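Local atomic coordinates of nonsense-mediated mRNA decay protein 2 (Saccharomyces cerevisiae, PDB entry 4LUN), a protein that works in the nonsense-mediated decay of mRNAs that carry premature stop codons, the piece here being its N-terminal mIF4G domain. Residues F40-K45 with E71-V76; F48-E53 with D88-A93; L81-N87 with R139-R145; V94-S98 with E149-V155. All coordinates share one frame; numbering follows the deposited sequence.

In the fold
All four contacts lie in the MIF4G region, a part of this HEAT-repeat-like protein built of helices and loops, without strands. Helix 69-81 takes part in contact 1, the loop after it in contact 3, and helix 87-104 serves both contact 2 and contact 4. Helix 130-152 is shared by contacts 3 and 4, whose centres are about 14 Å apart. Contact 1 meets contact 2 where Val76 CG2 lies 3.8 Å from Phe48 CZ, and contact 4 where Val76 CG1 lies 3.5 Å from Ile97 CD1. Contacts 2 and 3 touch, among other places, where Val90 CG1 lies 3.6 Å from Arg145 NE. Contacts 1 and 4 are mainly buried and apolar; contact 3 is polar and superficial.

Contact 1 (F40-K45 with E71-V76); sequences FIKKLK and EIIVTV
Glu71 O, on the side of helix 69-81 that faces Ile41, is gripped twice by one residue: Thr75 N donates to Glu71 O over 2.9 Å, and Thr75 OG1 donates to Glu71 O over 2.8 Å from the opposite face of the carbonyl plane. With the hydroxyl thus turned back onto its own helix (chi1 -60°), the Thr75 methyl is directed across the interface, where CG2 rests 3.8 Å from Leu44 CB and also meets Lys45 CG. Ile41 bridges to three residues. Its CD1 presses on Ile72 CG1 at 3.6 Å, while its CG2 meets Glu71 OE2 at 3.7 Å and Thr75 OG1 at 3.9 Å. An alanine in place of Ile41 removes CG1, CG2 and CD1, which would probably open a gap beside Ile72 CG1 and leave the extended Glu71 chain freer to turn. Leu44 CD1 lies 3.8 Å from Val76 CG2, and the Phe40 ring meets Ile72 CD1 obliquely. Toward solvent, Lys45 NZ and Glu71 OE2 stand 4.6 Å apart, opposite charges without direct contact. The axes of segments 40-44 and 71-76 run nearly parallel, 12° apart, as suits two helices separated along an alpha solenoid by an intervening one. That helix, 52-60, packs Leu56 on Phe40 and Leu44, while Val76 reaches on to helices 87-104 and 106-116.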
loop_
_atom_site.group_PDB
_atom_site.type_symbol
_atom_site.label_atom_id
_atom_site.label_comp_id
_atom_site.label_asym_id
_atom_site.label_seq_id
_atom_site.Cartn_x
_atom_site.Cartn_y
_atom_site.Cartn_z
ATOM N N PHE A 40 28.979 -2.453 -0.362
ATOM C CA PHE A 40 27.689 -2.027 -0.904
ATOM C C PHE A 40 26.521 -2.646 -0.127
ATOM O O PHE A 40 25.562 -1.951 0.217
ATOM C CB PHE A 40 27.588 -2.359 -2.395
ATOM C CG PHE A 40 26.307 -1.884 -3.038
ATOM C CD1 PHE A 40 26.121 -0.544 -3.331
ATOM C CD2 PHE A 40 25.297 -2.779 -3.349
ATOM C CE1 PHE A 40 24.946 -0.104 -3.917
ATOM C CE2 PHE A 40 24.120 -2.340 -3.941
ATOM C CZ PHE A 40 23.951 -1.001 -4.218
ATOM N N ILE A 41 26.603 -3.948 0.144
ATOM C CA ILE A 41 25.566 -4.644 0.909
ATOM C C ILE A 41 25.396 -4.037 2.298
ATOM O O ILE A 41 24.269 -3.851 2.772
ATOM C CB ILE A 41 25.877 -6.147 1.065
ATOM C CG1 ILE A 41 25.917 -6.836 -0.297
ATOM C CG2 ILE A 41 24.835 -6.828 1.949
ATOM C CD1 ILE A 41 24.643 -6.727 -1.060
ATOM N N LYS A 42 26.515 -3.731 2.946
ATOM C CA LYS A 42 26.485 -3.109 4.266
ATOM C C LYS A 42 25.803 -1.751 4.235
ATOM O O LYS A 42 25.087 -1.385 5.165
ATOM C CB LYS A 42 27.898 -2.963 4.837
ATOM C CG LYS A 42 28.384 -4.184 5.584
ATOM C CD LYS A 42 29.702 -3.904 6.290
ATOM C CE LYS A 42 30.885 -4.370 5.461
ATOM N NZ LYS A 42 32.182 -3.921 6.051
ATOM N N LYS A 43 26.033 -1.001 3.166
ATOM C CA LYS A 43 25.390 0.296 3.010
ATOM C C LYS A 43 23.872 0.137 2.821
ATOM O O LYS A 43 23.083 0.887 3.406
ATOM C CB LYS A 43 26.018 1.071 1.850
ATOM C CG LYS A 43 26.081 2.574 2.083
ATOM C CD LYS A 43 26.812 3.279 0.954
ATOM C CE LYS A 43 28.316 3.093 1.061
ATOM N NZ LYS A 43 28.968 3.173 -0.279
ATOM N N LEU A 44 23.471 -0.852 2.024
ATOM C CA LEU A 44 22.048 -1.148 1.813
ATOM C C LEU A 44 21.364 -1.492 3.132
ATOM O O LEU A 44 20.255 -1.025 3.416
ATOM C CB LEU A 44 21.873 -2.323 0.841
ATOM C CG LEU A 44 22.071 -2.109 -0.659
ATOM C CD1 LEU A 44 21.854 -3.424 -1.405
ATOM C CD2 LEU A 44 21.136 -1.030 -1.189
ATOM N N LYS A 45 22.046 -2.312 3.929
ATOM C CA LYS A 45 21.520 -2.846 5.178
ATOM C C LYS A 45 21.311 -1.801 6.260
ATOM O O LYS A 45 20.657 -2.076 7.266
ATOM C CB LYS A 45 22.437 -3.947 5.714
ATOM C CG LYS A 45 21.995 -5.343 5.350
ATOM C CD LYS A 45 22.996 -6.374 5.833
ATOM C CE LYS A 45 22.488 -7.777 5.568
ATOM N NZ LYS A 45 23.598 -8.747 5.364
ATOM N N GLU A 71 22.150 -11.690 -3.615
ATOM C CA GLU A 71 22.225 -11.139 -2.272
ATOM C C GLU A 71 21.664 -9.719 -2.193
ATOM O O GLU A 71 21.041 -9.345 -1.195
ATOM C CB GLU A 71 23.668 -11.168 -1.758
ATOM C CG GLU A 71 23.863 -10.432 -0.455
ATOM C CD GLU A 71 25.149 -10.812 0.233
ATOM O OE1 GLU A 71 25.987 -11.485 -0.407
ATOM O OE2 GLU A 71 25.317 -10.445 1.416
ATOM N N ILE A 72 21.876 -8.934 -3.247
ATOM C CA ILE A 72 21.355 -7.570 -3.291
ATOM C C ILE A 72 19.827 -7.598 -3.327
ATOM O O ILE A 72 19.165 -6.819 -2.637
ATOM C CB ILE A 72 21.868 -6.806 -4.528
ATOM C CG1 ILE A 72 23.352 -6.470 -4.377
ATOM C CG2 ILE A 72 21.084 -5.517 -4.731
ATOM C CD1 ILE A 72 23.958 -5.832 -5.613
ATOM N N ILE A 73 19.280 -8.511 -4.122
ATOM C CA ILE A 73 17.831 -8.672 -4.240
ATOM C C ILE A 73 17.183 -9.006 -2.894
ATOM O O ILE A 73 16.217 -8.356 -2.487
ATOM C CB ILE A 73 17.482 -9.764 -5.270
ATOM C CG1 ILE A 73 17.861 -9.295 -6.675
ATOM C CG2 ILE A 73 15.999 -10.129 -5.197
ATOM C CD1 ILE A 73 17.939 -10.407 -7.682
ATOM N N VAL A 74 17.717 -10.011 -2.204
ATOM C CA VAL A 74 17.229 -10.362 -0.865
ATOM C C VAL A 74 17.385 -9.212 0.128
ATOM O O VAL A 74 16.456 -8.889 0.870
ATOM C CB VAL A 74 17.941 -11.606 -0.311
ATOM C CG1 VAL A 74 17.515 -11.866 1.134
ATOM C CG2 VAL A 74 17.642 -12.814 -1.181
ATOM N N THR A 75 18.559 -8.591 0.136
ATOM C CA THR A 75 18.824 -7.474 1.036
ATOM C C THR A 75 17.869 -6.308 0.807
ATOM O O THR A 75 17.280 -5.781 1.755
ATOM C CB THR A 75 20.273 -6.976 0.899
ATOM O OG1 THR A 75 21.172 -8.041 1.229
ATOM C CG2 THR A 75 20.522 -5.790 1.818
ATOM N N VAL A 76 17.716 -5.911 -0.453
ATOM C CA VAL A 76 16.827 -4.813 -0.808
ATOM C C VAL A 76 15.357 -5.150 -0.508
ATOM O O VAL A 76 14.592 -4.286 -0.078
ATOM C CB VAL A 76 17.018 -4.413 -2.290
ATOM C CG1 VAL A 76 15.745 -3.860 -2.883
ATOM C CG2 VAL A 76 18.160 -3.409 -2.425
#

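Contact 2 (F48-E53 with D88-A93); sequences FVKGSE and DDVIAA
Val49 and Asp89 lie side by side, their side chains pointing the same way, where a type II beta turn from Val49 to Ser52 is laid against helix 87-104 just before helix 52-60 begins. Val49 CG1 comes within 3.6 Å of Asp89 OD2. The other oxygen accepts from the turn: Lys50 N reaches Asp89 OD1 over 3.1 Å at an N-H...O angle of 140°, arriving from above the carboxylate plane, 54° out of it. With an alanine at the Asp89 position, Lys50 N would probably be left without this acceptor and the turn would be less firmly held to the helix. Lys50 and Asp88 form a second parallel pair, with Lys50 CG 3.5 Å from Asp88 CB; bends at chi2 and chi4 then bring the ammonium to the carboxylate, where NZ makes a salt bridge with Asp88 OD2 at 3.0 Å. On the buried side the Phe48 ring meets Ala93 obliquely, Phe48 CD2 standing 3.6 Å from Ala93 CB, and also packs on Val76 and Ile96. Ala92 CB touches Glu53 CG and also lies 3.3 Å from Val49 O. That carbonyl oxygen also closes the turn, accepting from Ser52 N and from Ser52 OG, the hydroxyl in the carbonyl plane on a lone pair, 2.7 Å from Val49 O.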
loop_
_atom_site.group_PDB
_atom_site.type_symbol
_atom_site.label_atom_id
_atom_site.label_comp_id
_atom_site.label_asym_id
_atom_site.label_seq_id
_atom_site.Cartn_x
_atom_site.Cartn_y
_atom_site.Cartn_z
ATOM N N PHE A 48 16.880 2.319 3.902
ATOM C CA PHE A 48 16.614 3.390 2.956
ATOM C C PHE A 48 16.094 4.605 3.719
ATOM O O PHE A 48 14.905 4.694 4.037
ATOM C CB PHE A 48 15.627 2.928 1.872
ATOM C CG PHE A 48 16.117 1.746 1.064
ATOM C CD1 PHE A 48 17.468 1.417 1.028
ATOM C CD2 PHE A 48 15.228 0.962 0.345
ATOM C CE1 PHE A 48 17.919 0.332 0.293
ATOM C CE2 PHE A 48 15.675 -0.124 -0.400
ATOM C CZ PHE A 48 17.020 -0.441 -0.425
ATOM N N VAL A 49 17.006 5.518 4.043
ATOM C CA VAL A 49 16.656 6.756 4.723
ATOM C C VAL A 49 17.199 7.933 3.928
ATOM O O VAL A 49 17.995 7.753 3.007
ATOM C CB VAL A 49 17.220 6.816 6.160
ATOM C CG1 VAL A 49 16.706 5.647 6.995
ATOM C CG2 VAL A 49 18.740 6.842 6.135
ATOM N N LYS A 50 16.762 9.132 4.294
ATOM C CA LYS A 50 17.114 10.344 3.565
ATOM C C LYS A 50 18.622 10.546 3.485
ATOM O O LYS A 50 19.329 10.386 4.481
ATOM C CB LYS A 50 16.456 11.559 4.224
ATOM C CG LYS A 50 16.112 12.673 3.254
ATOM C CD LYS A 50 16.960 13.905 3.486
ATOM C CE LYS A 50 16.456 15.070 2.648
ATOM N NZ LYS A 50 15.057 15.446 3.008
ATOM N N GLY A 51 19.105 10.882 2.290
ATOM C CA GLY A 51 20.514 11.165 2.077
ATOM C C GLY A 51 21.356 9.960 1.692
ATOM O O GLY A 51 22.391 10.103 1.035
ATOM N N SER A 52 20.916 8.769 2.096
ATOM C CA SER A 52 21.659 7.540 1.823
ATOM C C SER A 52 21.701 7.203 0.330
ATOM O O SER A 52 22.516 6.391 -0.110
ATOM C CB SER A 52 21.068 6.364 2.611
ATOM O OG SER A 52 19.805 5.979 2.099
ATOM N N GLU A 53 20.820 7.838 -0.438
ATOM C CA GLU A 53 20.685 7.577 -1.868
ATOM C C GLU A 53 21.939 7.916 -2.683
ATOM O O GLU A 53 22.383 7.119 -3.509
ATOM C CB GLU A 53 19.485 8.351 -2.418
ATOM C CG GLU A 53 18.876 9.313 -1.408
ATOM C CD GLU A 53 18.365 10.587 -2.047
ATOM O OE1 GLU A 53 18.993 11.054 -3.021
ATOM O OE2 GLU A 53 17.335 11.120 -1.575
ATOM N N ASP A 88 10.477 11.457 3.333
ATOM C CA ASP A 88 11.849 11.601 2.842
ATOM C C ASP A 88 12.563 10.263 2.672
ATOM O O ASP A 88 13.391 10.103 1.769
ATOM C CB ASP A 88 12.655 12.527 3.753
ATOM C CG ASP A 88 12.347 13.991 3.512
ATOM O OD1 ASP A 88 12.138 14.722 4.502
ATOM O OD2 ASP A 88 12.319 14.410 2.331
ATOM N N ASP A 89 12.241 9.307 3.535
ATOM C CA ASP A 89 12.817 7.972 3.438
ATOM C C ASP A 89 12.255 7.221 2.230
ATOM O O ASP A 89 12.985 6.509 1.539
ATOM C CB ASP A 89 12.573 7.187 4.724
ATOM C CG ASP A 89 13.380 7.723 5.892
ATOM O OD1 ASP A 89 13.990 8.805 5.748
ATOM O OD2 ASP A 89 13.404 7.064 6.951
ATOM N N VAL A 90 10.962 7.384 1.979
ATOM C CA VAL A 90 10.335 6.816 0.778
ATOM C C VAL A 90 10.992 7.331 -0.513
ATOM O O VAL A 90 11.278 6.554 -1.427
ATOM C CB VAL A 90 8.801 7.074 0.776
ATOM C CG1 VAL A 90 8.176 6.630 -0.523
ATOM C CG2 VAL A 90 8.141 6.360 1.950
ATOM N N ILE A 91 11.250 8.632 -0.587
ATOM C CA ILE A 91 11.911 9.201 -1.764
ATOM C C ILE A 91 13.296 8.602 -1.989
ATOM O O ILE A 91 13.669 8.280 -3.121
ATOM C CB ILE A 91 12.015 10.739 -1.676
ATOM C CG1 ILE A 91 10.696 11.369 -2.103
ATOM C CG2 ILE A 91 13.129 11.275 -2.554
ATOM C CD1 ILE A 91 10.247 12.477 -1.196
ATOM N N ALA A 92 14.054 8.461 -0.906
ATOM C CA ALA A 92 15.368 7.837 -0.970
ATOM C C ALA A 92 15.260 6.418 -1.517
ATOM O O ALA A 92 16.039 6.022 -2.383
ATOM C CB ALA A 92 16.019 7.832 0.401
ATOM N N ALA A 93 14.283 5.664 -1.025
ATOM C CA ALA A 93 14.080 4.295 -1.492
ATOM C C ALA A 93 13.766 4.276 -2.988
ATOM O O ALA A 93 14.253 3.416 -3.723
ATOM C CB ALA A 93 12.966 3.621 -0.709
#

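Contact 3 (L81-N87 with R139-R145); sequences LNVLNKN and RVKGNLR
Asn87 OD1 is held end-on by Arg145, with NH1 2.8 Å and NH2 2.6 Å from that single Asn87 OD1. The oxygen lies practically in the guanidinium plane, 1° out of it, whereas the amide is turned 77° against that plane. As a result NH1 comes nearly along the C=O axis of Asn87, while NH2 stands 46° above the carbonyl plane. At the same guanidinium edge a water donates to Asn85 OD1 over 2.8 Å and accepts from Arg145 NH1 over 3.0 Å; another water links Leu84 O to Gly142 O, the latter weakly. Asn82 OD1 meets Arg139 in a comparable way, at the edge of the guanidinium. Its modelled 2.4 Å from Asn82 OD1 to Arg139 NH2 is doubtfully short, although the direction suits a hydrogen bond, and the bond from NH1 is weak. Leu81 O lies over one face of the Arg139 guanidinium. Further out, Glu149 OE2 forms a salt bridge with Arg145 NE, and Val90 packs against the NE end of Arg145; the two probably limit how the guanidinium can turn. Neutral amide oxygens thus meet two cations at the surface, so Glu149, rather than the loop, is likely to offset the charge of Arg145.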
loop_
_atom_site.group_PDB
_atom_site.type_symbol
_atom_site.label_atom_id
_atom_site.label_comp_id
_atom_site.label_asym_id
_atom_site.label_seq_id
_atom_site.Cartn_x
_atom_site.Cartn_y
_atom_site.Cartn_z
ATOM N N LEU A 81 10.672 -3.556 2.415
ATOM C CA LEU A 81 9.507 -3.923 3.209
ATOM C C LEU A 81 9.520 -3.216 4.557
ATOM O O LEU A 81 8.489 -3.103 5.213
ATOM C CB LEU A 81 9.441 -5.439 3.403
ATOM C CG LEU A 81 9.118 -6.308 2.185
ATOM C CD1 LEU A 81 9.293 -7.784 2.518
ATOM C CD2 LEU A 81 7.704 -6.051 1.716
ATOM N N ASN A 82 10.690 -2.734 4.967
ATOM C CA ASN A 82 10.835 -2.110 6.274
ATOM C C ASN A 82 11.064 -0.600 6.229
ATOM O O ASN A 82 11.431 0.006 7.235
ATOM C CB ASN A 82 11.969 -2.786 7.055
ATOM C CG ASN A 82 11.631 -4.211 7.454
ATOM O OD1 ASN A 82 10.564 -4.476 8.010
ATOM N ND2 ASN A 82 12.539 -5.136 7.170
ATOM N N VAL A 83 10.853 0.009 5.067
ATOM C CA VAL A 83 10.957 1.464 4.957
ATOM C C VAL A 83 9.974 2.122 5.924
ATOM O O VAL A 83 8.810 1.726 5.999
ATOM C CB VAL A 83 10.691 1.953 3.515
ATOM C CG1 VAL A 83 10.737 3.476 3.441
ATOM C CG2 VAL A 83 11.708 1.356 2.555
ATOM N N LEU A 84 10.449 3.113 6.671
ATOM C CA LEU A 84 9.615 3.798 7.654
ATOM C C LEU A 84 8.499 4.573 6.960
ATOM O O LEU A 84 8.524 4.748 5.739
ATOM C CB LEU A 84 10.472 4.757 8.479
ATOM C CG LEU A 84 11.744 4.167 9.088
ATOM C CD1 LEU A 84 12.649 5.268 9.628
ATOM C CD2 LEU A 84 11.399 3.170 10.185
ATOM N N ASN A 85 7.514 5.033 7.727
ATOM C CA ASN A 85 6.536 5.964 7.177
ATOM C C ASN A 85 7.040 7.394 7.332
ATOM O O ASN A 85 6.568 8.160 8.175
ATOM C CB ASN A 85 5.158 5.806 7.819
ATOM C CG ASN A 85 4.130 6.748 7.215
ATOM O OD1 ASN A 85 4.276 7.199 6.076
ATOM N ND2 ASN A 85 3.090 7.062 7.982
ATOM N N LYS A 86 8.033 7.730 6.520
ATOM C CA LYS A 86 8.581 9.071 6.478
ATOM C C LYS A 86 8.717 9.410 5.006
ATOM O O LYS A 86 9.307 8.647 4.246
ATOM C CB LYS A 86 9.939 9.126 7.185
ATOM C CG LYS A 86 9.885 8.782 8.674
ATOM C CD LYS A 86 11.231 9.005 9.361
ATOM C CE LYS A 86 11.628 10.480 9.394
ATOM N NZ LYS A 86 11.004 11.232 10.523
ATOM N N ASN A 87 8.147 10.533 4.595
ATOM C CA ASN A 87 8.125 10.868 3.178
ATOM C C ASN A 87 9.516 10.958 2.563
ATOM O O ASN A 87 9.715 10.560 1.414
ATOM C CB ASN A 87 7.326 12.146 2.931
ATOM C CG ASN A 87 5.844 11.949 3.166
ATOM O OD1 ASN A 87 5.312 10.860 2.945
ATOM N ND2 ASN A 87 5.168 12.998 3.625
ATOM N N ARG A 139 1.569 -1.672 8.755
ATOM C CA ARG A 139 2.642 -2.191 7.921
ATOM C C ARG A 139 2.196 -2.299 6.460
ATOM O O ARG A 139 2.915 -1.890 5.551
ATOM C CB ARG A 139 3.114 -3.548 8.439
ATOM C CG ARG A 139 4.209 -4.142 7.589
ATOM C CD ARG A 139 5.035 -5.168 8.338
ATOM N NE ARG A 139 6.260 -5.467 7.603
ATOM C CZ ARG A 139 7.473 -5.070 7.970
ATOM N NH1 ARG A 139 7.645 -4.367 9.087
ATOM N NH2 ARG A 139 8.520 -5.393 7.226
ATOM N N VAL A 140 1.001 -2.836 6.253
ATOM C CA VAL A 140 0.440 -2.991 4.903
ATOM C C VAL A 140 0.335 -1.652 4.192
ATOM O O VAL A 140 0.647 -1.555 3.001
ATOM C CB VAL A 140 -0.944 -3.662 4.962
ATOM C CG1 VAL A 140 -1.689 -3.495 3.618
ATOM C CG2 VAL A 140 -0.776 -5.123 5.286
ATOM N N LYS A 141 -0.088 -0.624 4.922
ATOM C CA LYS A 141 -0.268 0.702 4.341
ATOM C C LYS A 141 1.070 1.263 3.915
ATOM O O LYS A 141 1.168 1.889 2.866
ATOM C CB LYS A 141 -0.960 1.659 5.332
ATOM C CG LYS A 141 -2.408 1.280 5.600
ATOM C CD LYS A 141 -3.163 2.358 6.379
ATOM C CE LYS A 141 -2.437 2.786 7.627
ATOM N NZ LYS A 141 -3.341 3.588 8.519
ATOM N N GLY A 142 2.096 1.043 4.721
ATOM C CA GLY A 142 3.439 1.478 4.354
ATOM C C GLY A 142 3.950 0.753 3.123
ATOM O O GLY A 142 4.555 1.357 2.226
ATOM N N ASN A 143 3.738 -0.557 3.094
ATOM C CA ASN A 143 4.130 -1.355 1.941
ATOM C C ASN A 143 3.374 -0.934 0.688
ATOM O O ASN A 143 3.950 -0.870 -0.401
ATOM C CB ASN A 143 3.906 -2.843 2.221
ATOM C CG ASN A 143 4.845 -3.381 3.292
ATOM O OD1 ASN A 143 5.915 -2.812 3.534
ATOM N ND2 ASN A 143 4.464 -4.488 3.915
ATOM N N LEU A 144 2.086 -0.646 0.841
ATOM C CA LEU A 144 1.292 -0.186 -0.296
ATOM C C LEU A 144 1.792 1.161 -0.785
ATOM O O LEU A 144 1.845 1.416 -1.984
ATOM C CB LEU A 144 -0.197 -0.089 0.096
ATOM C CG LEU A 144 -1.179 0.495 -0.926
ATOM C CD1 LEU A 144 -1.289 -0.421 -2.152
ATOM C CD2 LEU A 144 -2.537 0.682 -0.270
ATOM N N ARG A 145 2.191 2.025 0.144
ATOM C CA ARG A 145 2.633 3.359 -0.257
ATOM C C ARG A 145 3.907 3.255 -1.079
ATOM O O ARG A 145 4.032 3.861 -2.155
ATOM C CB ARG A 145 2.860 4.226 0.982
ATOM C CG ARG A 145 3.088 5.695 0.671
ATOM C CD ARG A 145 4.550 6.026 0.592
ATOM N NE ARG A 145 4.757 7.418 0.194
ATOM C CZ ARG A 145 4.901 8.418 1.054
ATOM N NH1 ARG A 145 4.863 8.179 2.360
ATOM N NH2 ARG A 145 5.090 9.654 0.609
HETATM O O HOH W 1 6.264 3.661 3.993
HETATM O O HOH W 2 4.610 5.576 3.825
#

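Contact 4 (V94-S98 with E149-V155); sequences VEIIS and ELYLVGV
Ile97 and Leu150 pack closely in the interior, their side chains crossing at about a right angle: Leu150 CD2 fits against the branch point of Ile97, 3.8 Å from Ile97 CB and equally close to its CG2. The same methyl, Ile97 CG2, continues to Val155 CG1 at 3.9 Å. Beyond the pair, Val76 and Leu80 of helix 69-81 lie against Ile97, and Leu80 against Leu150 too. Val94 works with both its methyls: with CG1 anti to the backbone N (chi1 170°), that methyl reaches Val153 CG2 at 3.9 Å, and CG2 lies 3.8 Å from Glu149 CB. Val153 and Val155 both point toward helix 87-104 where helix 130-152 ends in a Schellman motif. Val155 N returns to Leu150 O over 2.9 Å and Gly154 N to Tyr151 O over 2.9 Å, Gly154 taking the positive phi that favours glycine. Slightly looser is the contact of Ser98, also buried, whose OG is 4.0 Å from Val153 CG2 and about as far from Val155 CG2. This hydroxyl donates instead to Val94 O over 2.8 Å, from the face of that carbonyl opposite to Ser98 N, and it accepts from Asn13 ND2 of helix 3-17. At the partly exposed side only the base of Glu149 takes part. Beyond CB its chain bends at chi2 (-72°) and leads away from Val94, toward Arg145.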
loop_
_atom_site.group_PDB
_atom_site.type_symbol
_atom_site.label_atom_id
_atom_site.label_comp_id
_atom_site.label_asym_id
_atom_site.label_seq_id
_atom_site.Cartn_x
_atom_site.Cartn_y
_atom_site.Cartn_z
ATOM N N VAL A 94 12.953 5.228 -3.436
ATOM C CA VAL A 94 12.599 5.309 -4.851
ATOM C C VAL A 94 13.828 5.566 -5.736
ATOM O O VAL A 94 13.992 4.931 -6.774
ATOM C CB VAL A 94 11.530 6.393 -5.117
ATOM C CG1 VAL A 94 11.366 6.626 -6.614
ATOM C CG2 VAL A 94 10.201 6.002 -4.473
ATOM N N GLU A 95 14.687 6.492 -5.322
ATOM C CA GLU A 95 15.887 6.806 -6.097
ATOM C C GLU A 95 16.860 5.631 -6.146
ATOM O O GLU A 95 17.445 5.341 -7.186
ATOM C CB GLU A 95 16.593 8.036 -5.527
ATOM C CG GLU A 95 15.822 9.335 -5.696
ATOM C CD GLU A 95 15.988 9.956 -7.072
ATOM O OE1 GLU A 95 16.766 9.421 -7.898
ATOM O OE2 GLU A 95 15.345 10.995 -7.322
ATOM N N ILE A 96 17.031 4.967 -5.009
ATOM C CA ILE A 96 17.903 3.802 -4.906
ATOM C C ILE A 96 17.400 2.623 -5.739
ATOM O O ILE A 96 18.167 2.000 -6.472
ATOM C CB ILE A 96 18.054 3.375 -3.437
ATOM C CG1 ILE A 96 18.758 4.479 -2.646
ATOM C CG2 ILE A 96 18.806 2.059 -3.328
ATOM C CD1 ILE A 96 18.579 4.363 -1.142
ATOM N N ILE A 97 16.115 2.313 -5.637
ATOM C CA ILE A 97 15.555 1.220 -6.426
ATOM C C ILE A 97 15.612 1.545 -7.916
ATOM O O ILE A 97 15.882 0.667 -8.722
ATOM C CB ILE A 97 14.108 0.872 -6.011
ATOM C CG1 ILE A 97 14.071 0.408 -4.552
ATOM C CG2 ILE A 97 13.525 -0.218 -6.911
ATOM C CD1 ILE A 97 14.958 -0.781 -4.278
ATOM N N SER A 98 15.367 2.804 -8.275
ATOM C CA SER A 98 15.446 3.227 -9.674
ATOM C C SER A 98 16.853 3.029 -10.233
ATOM O O SER A 98 17.009 2.573 -11.363
ATOM C CB SER A 98 15.014 4.684 -9.844
ATOM O OG SER A 98 13.630 4.836 -9.581
ATOM N N GLU A 149 4.604 4.239 -5.073
ATOM C CA GLU A 149 5.594 5.226 -5.489
ATOM C C GLU A 149 6.505 4.620 -6.555
ATOM O O GLU A 149 6.908 5.306 -7.514
ATOM C CB GLU A 149 6.432 5.722 -4.306
ATOM C CG GLU A 149 5.663 6.398 -3.172
ATOM C CD GLU A 149 5.133 7.785 -3.513
ATOM O OE1 GLU A 149 5.256 8.232 -4.678
ATOM O OE2 GLU A 149 4.581 8.431 -2.596
ATOM N N LEU A 150 6.816 3.332 -6.408
ATOM C CA LEU A 150 7.656 2.642 -7.397
ATOM C C LEU A 150 6.890 2.279 -8.666
ATOM O O LEU A 150 7.483 2.096 -9.741
ATOM C CB LEU A 150 8.298 1.382 -6.798
ATOM C CG LEU A 150 9.368 1.681 -5.761
ATOM C CD1 LEU A 150 9.703 0.409 -4.979
ATOM C CD2 LEU A 150 10.613 2.231 -6.461
ATOM N N TYR A 151 5.579 2.151 -8.534
ATOM C CA TYR A 151 4.724 1.977 -9.690
ATOM C C TYR A 151 4.742 3.266 -10.499
ATOM O O TYR A 151 4.873 3.238 -11.726
ATOM C CB TYR A 151 3.287 1.626 -9.257
ATOM C CG TYR A 151 2.311 1.746 -10.408
ATOM C CD1 TYR A 151 2.096 0.683 -11.269
ATOM C CD2 TYR A 151 1.626 2.933 -10.647
ATOM C CE1 TYR A 151 1.230 0.804 -12.339
ATOM C CE2 TYR A 151 0.766 3.064 -11.710
ATOM C CZ TYR A 151 0.564 2.001 -12.552
ATOM O OH TYR A 151 -0.317 2.133 -13.603
ATOM N N LEU A 152 4.610 4.401 -9.817
ATOM C CA LEU A 152 4.474 5.673 -10.523
ATOM C C LEU A 152 5.755 6.081 -11.259
ATOM O O LEU A 152 5.713 6.884 -12.198
ATOM C CB LEU A 152 4.028 6.779 -9.574
ATOM C CG LEU A 152 2.580 6.657 -9.084
ATOM C CD1 LEU A 152 2.349 7.614 -7.928
ATOM C CD2 LEU A 152 1.595 6.929 -10.225
ATOM N N VAL A 153 6.887 5.540 -10.838
ATOM C CA VAL A 153 8.133 5.791 -11.573
ATOM C C VAL A 153 8.494 4.666 -12.540
ATOM O O VAL A 153 9.585 4.647 -13.091
ATOM C CB VAL A 153 9.334 6.156 -10.646
ATOM C CG1 VAL A 153 9.030 7.438 -9.880
ATOM C CG2 VAL A 153 9.671 5.009 -9.701
ATOM N N GLY A 154 7.571 3.741 -12.769
ATOM C CA GLY A 154 7.771 2.748 -13.809
ATOM C C GLY A 154 8.684 1.587 -13.460
ATOM O O GLY A 154 9.144 0.861 -14.342
ATOM N N VAL A 155 8.935 1.386 -12.173
ATOM C CA VAL A 155 9.732 0.238 -11.752
ATOM C C VAL A 155 8.849 -1.001 -11.612
ATOM O O VAL A 155 9.113 -2.046 -12.220
ATOM C CB VAL A 155 10.455 0.529 -10.426
ATOM C CG1 VAL A 155 11.166 -0.725 -9.922
ATOM C CG2 VAL A 155 11.452 1.659 -10.622
#